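Local coordinates for protein NADP-dependent glyceraldehyde-3-phosphate dehydrogenase (Bacillus halodurans, PDB 3PRL) that probably catalyses the NADP-dependent, non-phosphorylating oxidation of glyceraldehyde 3-phosphate to 3-phosphoglycerate, at residues E93-M96 with A100-K103; L320-P325 with A329-V334; S32-G37 with P333-K338. All blocks are in the same frame, centred on the assembly; numbering follows the deposited sequence.

Contact 1 (E93-M96 with A100-K103); sequences ELIM and AKPK
Met96 presents its carbonyl to the backbone of Ala100 and Lys101, and the tight part of this contact gathers round that one oxygen. Lys101 N gives Met96 O a weak hydrogen bond of 3.1 Å, bent to 120° at the hydrogen. The same oxygen takes a short CA-H...O contact from Ala100, with Ala100 CA 2.9 Å from Met96 O. A carbonyl left over at a helix end is thus met by poorly aimed donors rather than by one straight bond. The setting is the C-terminus of helix 88-98: Ala100 takes left-handed backbone angles, and these, with the spacing of the weak bond from Lys101 to Met96, are consistent with the 6→1 pairing of a Schellman motif. The chain then turns away, and Pro102 occupies the N-cap of the next helix, 103-124. Beside this turn Ile95 and Lys101 run side by side, pointing the same way, with Ile95 CG2 against Lys101 CD at 4.1 Å; Ile95 also touches Ala106 and Val110 of helix 103-124. The ammonium of Lys101 finds its partners elsewhere, in Asn163 O and the carboxylate of Glu109, with the rings of Tyr164 and Tyr288 giving cation-pi contacts. The opposite character appears at Lys103, on the partly exposed side. Its CG lies anti to the backbone N (chi1 176°), which lays the start of the chain alongside Met96, where Lys103 CB sits 3.9 Å from Met96 SD; beyond that thioether contact the lysine chain bends on, partly open to solvent.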
loop_
_atom_site.group_PDB
_atom_site.type_symbol
_atom_site.label_atom_id
_atom_site.label_comp_id
_atom_site.label_asym_id
_atom_site.label_seq_id
_atom_site.Cartn_x
_atom_site.Cartn_y
_atom_site.Cartn_z
ATOM N N GLU D 93 29.750 -21.352 17.530
ATOM C CA GLU D 93 30.631 -22.524 17.667
ATOM C C GLU D 93 29.896 -23.858 17.526
ATOM O O GLU D 93 30.425 -24.801 16.930
ATOM C CB GLU D 93 31.467 -22.488 18.968
ATOM C CG GLU D 93 30.694 -22.501 20.318
ATOM C CD GLU D 93 30.239 -23.892 20.800
ATOM O OE1 GLU D 93 29.490 -23.967 21.803
ATOM O OE2 GLU D 93 30.620 -24.910 20.185
ATOM N N LEU D 94 28.685 -23.936 18.085
ATOM C CA LEU D 94 27.876 -25.151 18.005
ATOM C C LEU D 94 27.526 -25.422 16.548
ATOM O O LEU D 94 27.689 -26.537 16.053
ATOM C CB LEU D 94 26.609 -25.042 18.862
ATOM C CG LEU D 94 25.905 -26.337 19.266
ATOM C CD1 LEU D 94 26.707 -27.130 20.277
ATOM C CD2 LEU D 94 24.543 -26.030 19.846
ATOM N N ILE D 95 27.073 -24.387 15.855
ATOM C CA ILE D 95 26.813 -24.503 14.419
ATOM C C ILE D 95 28.029 -25.023 13.627
ATOM O O ILE D 95 27.899 -26.000 12.889
ATOM C CB ILE D 95 26.287 -23.196 13.797
ATOM C CG1 ILE D 95 24.990 -22.758 14.483
ATOM C CG2 ILE D 95 26.079 -23.397 12.297
ATOM C CD1 ILE D 95 24.547 -21.328 14.130
ATOM N N MET D 96 29.202 -24.396 13.770
ATOM C CA MET D 96 30.363 -24.860 12.976
ATOM C C MET D 96 30.668 -26.348 13.182
ATOM O O MET D 96 30.930 -27.048 12.213
ATOM C CB MET D 96 31.632 -23.987 13.086
ATOM C CG MET D 96 32.100 -23.644 14.457
ATOM S SD MET D 96 33.897 -23.646 14.687
ATOM C CE MET D 96 33.910 -24.183 16.392
ATOM N N ALA D 100 29.154 -28.635 10.374
ATOM C CA ALA D 100 30.451 -28.439 9.715
ATOM C C ALA D 100 30.541 -27.170 8.850
ATOM O O ALA D 100 31.078 -27.186 7.730
ATOM C CB ALA D 100 30.850 -29.696 8.925
ATOM N N LYS D 101 30.032 -26.065 9.386
ATOM C CA LYS D 101 30.045 -24.778 8.691
ATOM C C LYS D 101 31.295 -23.975 9.079
ATOM O O LYS D 101 31.584 -23.850 10.259
ATOM C CB LYS D 101 28.778 -24.002 9.055
ATOM C CG LYS D 101 28.661 -22.594 8.487
ATOM C CD LYS D 101 27.240 -22.066 8.635
ATOM C CE LYS D 101 26.236 -22.918 7.831
ATOM N NZ LYS D 101 25.029 -22.146 7.418
ATOM N N PRO D 102 32.019 -23.407 8.095
ATOM C CA PRO D 102 33.193 -22.573 8.402
ATOM C C PRO D 102 32.940 -21.589 9.570
ATOM O O PRO D 102 31.898 -20.941 9.611
ATOM C CB PRO D 102 33.439 -21.805 7.100
ATOM C CG PRO D 102 32.756 -22.592 6.029
ATOM C CD PRO D 102 31.660 -23.381 6.662
ATOM N N LYS D 103 33.895 -21.494 10.498
ATOM C CA LYS D 103 33.740 -20.797 11.795
ATOM C C LYS D 103 33.096 -19.410 11.764
ATOM O O LYS D 103 32.115 -19.158 12.470
ATOM C CB LYS D 103 35.102 -20.694 12.496
ATOM C CG LYS D 103 35.095 -19.907 13.810
ATOM C CD LYS D 103 36.517 -19.586 14.243
ATOM C CE LYS D 103 36.949 -20.423 15.435
ATOM N NZ LYS D 103 36.472 -19.788 16.702
#

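Contact 2 (L320-P325 with A329-V334); sequences LTVGSP and ADITPV
Thr321 and Asp330 exchange a reciprocal pair of hydrogen bonds. Thr321 N reaches Asp330 OD2 at 3.1 Å, nearly straight and on the carboxylate's anti lone pair, while Asp330 N donates to Thr321 OG1 at 3.2 Å. The hydroxyl is placed for this by a chi1 of 64°, which holds it between the threonine's own N and carbonyl carbon. Backbone bonds continue the seam: Ile331 N gives to Thr321 O, and Gly323 N to Ile331 O, so that Val322 and Ile331 form a single bridge of parallel sense. Replacing Asp330 with an alanine would remove the carboxylate and is likely to leave Thr321 N without its acceptor here. A softer CA-H...O contact follows, Thr332 CA to Gly323 O at 3.3 Å. Apolar contacts occur at both ends: the side chains of Leu320 and Ile331 meet at a slant, CD1 to CD1 3.9 Å, and the ring of Pro325 meets that of Pro333 at about a right angle, CD to CD 4.0 Å. The loop, whose two runs lie parallel, connects helix 303-317 to helix 337-352 along the chain, with Leu320 and Ile331 packed on Phe286 of helix 274-286 and on Pro370 of strand 367-374.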
loop_
_atom_site.group_PDB
_atom_site.type_symbol
_atom_site.label_atom_id
_atom_site.label_comp_id
_atom_site.label_asym_id
_atom_site.label_seq_id
_atom_site.Cartn_x
_atom_site.Cartn_y
_atom_site.Cartn_z
ATOM N N LEU D 320 40.921 -21.664 -3.312
ATOM C CA LEU D 320 40.077 -22.108 -2.195
ATOM C C LEU D 320 40.835 -23.059 -1.280
ATOM O O LEU D 320 41.461 -24.017 -1.747
ATOM C CB LEU D 320 38.778 -22.771 -2.686
ATOM C CG LEU D 320 37.945 -22.022 -3.727
ATOM C CD1 LEU D 320 36.825 -22.907 -4.222
ATOM C CD2 LEU D 320 37.402 -20.677 -3.206
ATOM N N THR D 321 40.771 -22.777 0.019
ATOM C CA THR D 321 41.396 -23.613 1.040
ATOM C C THR D 321 40.457 -24.747 1.432
ATOM O O THR D 321 39.233 -24.570 1.463
ATOM C CB THR D 321 41.742 -22.803 2.319
ATOM O OG1 THR D 321 40.534 -22.325 2.921
ATOM C CG2 THR D 321 42.641 -21.619 1.996
ATOM N N VAL D 322 41.042 -25.905 1.727
ATOM C CA VAL D 322 40.307 -27.117 2.084
ATOM C C VAL D 322 40.685 -27.582 3.492
ATOM O O VAL D 322 41.875 -27.676 3.815
ATOM C CB VAL D 322 40.591 -28.260 1.078
ATOM C CG1 VAL D 322 39.999 -27.941 -0.270
ATOM C CG2 VAL D 322 42.119 -28.532 0.940
ATOM N N GLY D 323 39.686 -27.865 4.331
ATOM C CA GLY D 323 39.956 -28.329 5.700
ATOM C C GLY D 323 38.756 -28.350 6.632
ATOM O O GLY D 323 37.608 -28.484 6.187
ATOM N N SER D 324 39.024 -28.214 7.932
ATOM C CA SER D 324 37.967 -28.250 8.961
ATOM C C SER D 324 37.226 -26.902 9.224
ATOM O O SER D 324 37.776 -25.816 8.973
ATOM C CB SER D 324 38.529 -28.838 10.261
ATOM O OG SER D 324 39.399 -27.933 10.904
ATOM N N PRO D 325 35.958 -26.969 9.707
ATOM C CA PRO D 325 35.181 -25.748 9.986
ATOM C C PRO D 325 35.821 -24.785 10.997
ATOM O O PRO D 325 35.631 -23.569 10.895
ATOM C CB PRO D 325 33.840 -26.288 10.530
ATOM C CG PRO D 325 34.087 -27.755 10.827
ATOM C CD PRO D 325 35.120 -28.176 9.833
ATOM N N ALA D 329 38.071 -22.871 6.711
ATOM C CA ALA D 329 38.293 -23.256 5.312
ATOM C C ALA D 329 37.089 -22.889 4.437
ATOM O O ALA D 329 35.941 -22.863 4.911
ATOM C CB ALA D 329 38.604 -24.749 5.207
ATOM N N ASP D 330 37.355 -22.577 3.170
ATOM C CA ASP D 330 36.289 -22.264 2.210
ATOM C C ASP D 330 35.460 -23.518 1.925
ATOM O O ASP D 330 34.219 -23.472 1.881
ATOM C CB ASP D 330 36.876 -21.717 0.902
ATOM C CG ASP D 330 37.660 -20.430 1.097
ATOM O OD1 ASP D 330 37.073 -19.431 1.561
ATOM O OD2 ASP D 330 38.866 -20.415 0.760
ATOM N N ILE D 331 36.174 -24.631 1.755
ATOM C CA ILE D 331 35.591 -25.928 1.503
ATOM C C ILE D 331 35.782 -26.847 2.703
ATOM O O ILE D 331 36.883 -27.322 2.972
ATOM C CB ILE D 331 36.203 -26.563 0.238
ATOM C CG1 ILE D 331 36.336 -25.532 -0.903
ATOM C CG2 ILE D 331 35.421 -27.812 -0.173
ATOM C CD1 ILE D 331 34.991 -24.989 -1.491
ATOM N N THR D 332 34.709 -27.079 3.442
ATOM C CA THR D 332 34.748 -28.021 4.557
ATOM C C THR D 332 34.019 -29.314 4.183
ATOM O O THR D 332 33.445 -29.402 3.083
ATOM C CB THR D 332 34.194 -27.406 5.871
ATOM O OG1 THR D 332 32.937 -26.759 5.636
ATOM C CG2 THR D 332 35.185 -26.397 6.440
ATOM N N PRO D 333 34.028 -30.314 5.092
ATOM C CA PRO D 333 33.392 -31.596 4.804
ATOM C C PRO D 333 31.885 -31.470 4.589
ATOM O O PRO D 333 31.228 -30.618 5.205
ATOM C CB PRO D 333 33.684 -32.424 6.065
ATOM C CG PRO D 333 34.837 -31.738 6.729
ATOM C CD PRO D 333 34.623 -30.300 6.442
ATOM N N VAL D 334 31.350 -32.297 3.696
ATOM C CA VAL D 334 29.917 -32.326 3.456
ATOM C C VAL D 334 29.230 -33.078 4.590
ATOM O O VAL D 334 29.862 -33.842 5.315
ATOM C CB VAL D 334 29.534 -32.889 2.060
ATOM C CG1 VAL D 334 29.977 -31.926 0.957
ATOM C CG2 VAL D 334 30.114 -34.280 1.845
#

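Contact 3 (S32-G37 with P333-K338); sequences SAPASG and PVIDEK
Pro34 leans its ring against the carbonyl of Ile335, and with no hydrogen bond between the two segments the contact rests on such close packing alone. Pro34 CB stands 3.4 Å from Ile335 O, and the next ring carbon, Pro34 CG, comes to 4.1 Å from Ile335 CD1, the two side chains crossing at a slant. One residue on, the methyl of Ala35 closes on the proline ring opposite, with Ala35 CB and Pro333 CG 3.8 Å apart. The first shell is thus a proline ring against a carbonyl and an isoleucine methyl, and a methyl against a second proline ring.

What sets these groups in place lies just outside. Within 32-37, Gly37 N bonds back to Ala33 O at 2.8 Å, closing a tight turn in which Pro34 and Ala35 hold helix-like backbone angles. On the other side Ile335 is fixed by its own N, which bonds to Gln291 OE1, and its CG1 lies anti to the backbone N (chi1 -159°), a setting that brings CD1 round to Pro34 although CB itself points away from it. Val334, turned away from the proline, packs on Ser339, Ala340 and Ile343, and its backbone is hydrogen-bonded with that of Asn366. Asp336 then serves as N-cap of helix 337-352, its OD1 accepting from Ser339 N.

Farther out, Ile335 touches Phe162, a residue known to bind NADP(+), although no cofactor is present in this chain. The pairing thus joins the turn between strands 28-32 and 39-44 to the approach to helix 337-352, and probably lies along the border of the cofactor-binding and catalytic domains of the aldehyde dehydrogenase fold.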
loop_
_atom_site.group_PDB
_atom_site.type_symbol
_atom_site.label_atom_id
_atom_site.label_comp_id
_atom_site.label_asym_id
_atom_site.label_seq_id
_atom_site.Cartn_x
_atom_site.Cartn_y
_atom_site.Cartn_z
ATOM N N SER D 32 26.735 -36.073 16.076
ATOM C CA SER D 32 28.187 -36.042 15.897
ATOM C C SER D 32 28.660 -34.936 14.951
ATOM O O SER D 32 27.967 -34.568 13.983
ATOM C CB SER D 32 28.674 -37.404 15.412
ATOM O OG SER D 32 28.578 -38.360 16.450
ATOM N N ALA D 33 29.839 -34.402 15.237
ATOM C CA ALA D 33 30.490 -33.467 14.332
ATOM C C ALA D 33 30.734 -34.228 13.029
ATOM O O ALA D 33 31.303 -35.313 13.065
ATOM C CB ALA D 33 31.816 -32.979 14.935
ATOM N N PRO D 34 30.263 -33.691 11.883
ATOM C CA PRO D 34 30.561 -34.367 10.612
ATOM C C PRO D 34 32.058 -34.372 10.245
ATOM O O PRO D 34 32.514 -35.306 9.601
ATOM C CB PRO D 34 29.790 -33.537 9.572
ATOM C CG PRO D 34 28.746 -32.858 10.327
ATOM C CD PRO D 34 29.308 -32.586 11.692
ATOM N N ALA D 35 32.799 -33.329 10.619
ATOM C CA ALA D 35 34.208 -33.231 10.238
ATOM C C ALA D 35 35.055 -34.272 10.971
ATOM O O ALA D 35 36.034 -34.777 10.411
ATOM C CB ALA D 35 34.756 -31.813 10.483
ATOM N N SER D 36 34.631 -34.609 12.194
ATOM C CA SER D 36 35.376 -35.458 13.117
ATOM C C SER D 36 34.818 -36.869 13.275
ATOM O O SER D 36 35.566 -37.845 13.278
ATOM C CB SER D 36 35.374 -34.825 14.511
ATOM O OG SER D 36 35.904 -33.517 14.518
ATOM N N GLY D 37 33.504 -36.960 13.454
ATOM C CA GLY D 37 32.881 -38.155 14.023
ATOM C C GLY D 37 32.829 -38.127 15.553
ATOM O O GLY D 37 32.284 -39.042 16.173
ATOM N N PRO D 333 34.028 -30.314 5.092
ATOM C CA PRO D 333 33.392 -31.596 4.804
ATOM C C PRO D 333 31.885 -31.470 4.589
ATOM O O PRO D 333 31.228 -30.618 5.205
ATOM C CB PRO D 333 33.684 -32.424 6.065
ATOM C CG PRO D 333 34.837 -31.738 6.729
ATOM C CD PRO D 333 34.623 -30.300 6.442
ATOM N N VAL D 334 31.350 -32.297 3.696
ATOM C CA VAL D 334 29.917 -32.326 3.456
ATOM C C VAL D 334 29.230 -33.078 4.590
ATOM O O VAL D 334 29.862 -33.842 5.315
ATOM C CB VAL D 334 29.534 -32.889 2.060
ATOM C CG1 VAL D 334 29.977 -31.926 0.957
ATOM C CG2 VAL D 334 30.114 -34.280 1.845
ATOM N N ILE D 335 27.934 -32.844 4.727
ATOM C CA ILE D 335 27.164 -33.245 5.906
ATOM C C ILE D 335 27.330 -34.710 6.357
ATOM O O ILE D 335 27.463 -34.966 7.548
ATOM C CB ILE D 335 25.664 -32.871 5.724
ATOM C CG1 ILE D 335 24.924 -32.792 7.074
ATOM C CG2 ILE D 335 24.999 -33.809 4.727
ATOM C CD1 ILE D 335 25.518 -31.792 8.056
ATOM N N ASP D 336 27.301 -35.658 5.420
ATOM C CA ASP D 336 27.436 -37.083 5.782
ATOM C C ASP D 336 28.010 -37.986 4.672
ATOM O O ASP D 336 28.319 -37.498 3.571
ATOM C CB ASP D 336 26.124 -37.632 6.413
ATOM C CG ASP D 336 24.948 -37.718 5.428
ATOM O OD1 ASP D 336 24.999 -37.157 4.311
ATOM O OD2 ASP D 336 23.942 -38.364 5.794
ATOM N N GLU D 337 28.160 -39.284 4.990
ATOM C CA GLU D 337 28.647 -40.338 4.065
ATOM C C GLU D 337 27.818 -40.448 2.807
ATOM O O GLU D 337 28.348 -40.463 1.692
ATOM C CB GLU D 337 28.586 -41.740 4.696
ATOM C CG GLU D 337 28.628 -41.853 6.207
ATOM C CD GLU D 337 30.034 -41.884 6.733
ATOM O OE1 GLU D 337 30.546 -43.000 6.997
ATOM O OE2 GLU D 337 30.626 -40.792 6.866
ATOM N N LYS D 338 26.511 -40.582 3.020
ATOM C CA LYS D 338 25.513 -40.693 1.963
ATOM C C LYS D 338 25.728 -39.605 0.924
ATOM O O LYS D 338 25.841 -39.888 -0.276
ATOM C CB LYS D 338 24.107 -40.555 2.565
ATOM C CG LYS D 338 23.025 -41.488 1.993
ATOM C CD LYS D 338 22.828 -41.360 0.478
ATOM C CE LYS D 338 21.827 -42.406 -0.059
ATOM N NZ LYS D 338 20.390 -41.943 -0.028
#

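The three contacts lie close together, centres 11 to 12 Å apart, on one side of the chain's centre, and differ in chemistry with their depth. Contact 1 is the buried one and turns on a helix end; contact 2, partly buried, with Thr321 and Val322 exposed, is bound chiefly by hydrogen bonds; contact 3, partly buried too, is apolar packing without any. Contacts 2 and 3 share Pro333 and Val334, so one loop serves both. Contact 1 is tied to contact 2 by probable hydrogen bonds from Lys103 N to Pro325 O and from Thr332 OG1 to Ala100 O, whereas toward contact 3 it offers packing, Ala100 CB lying near Pro34 CB.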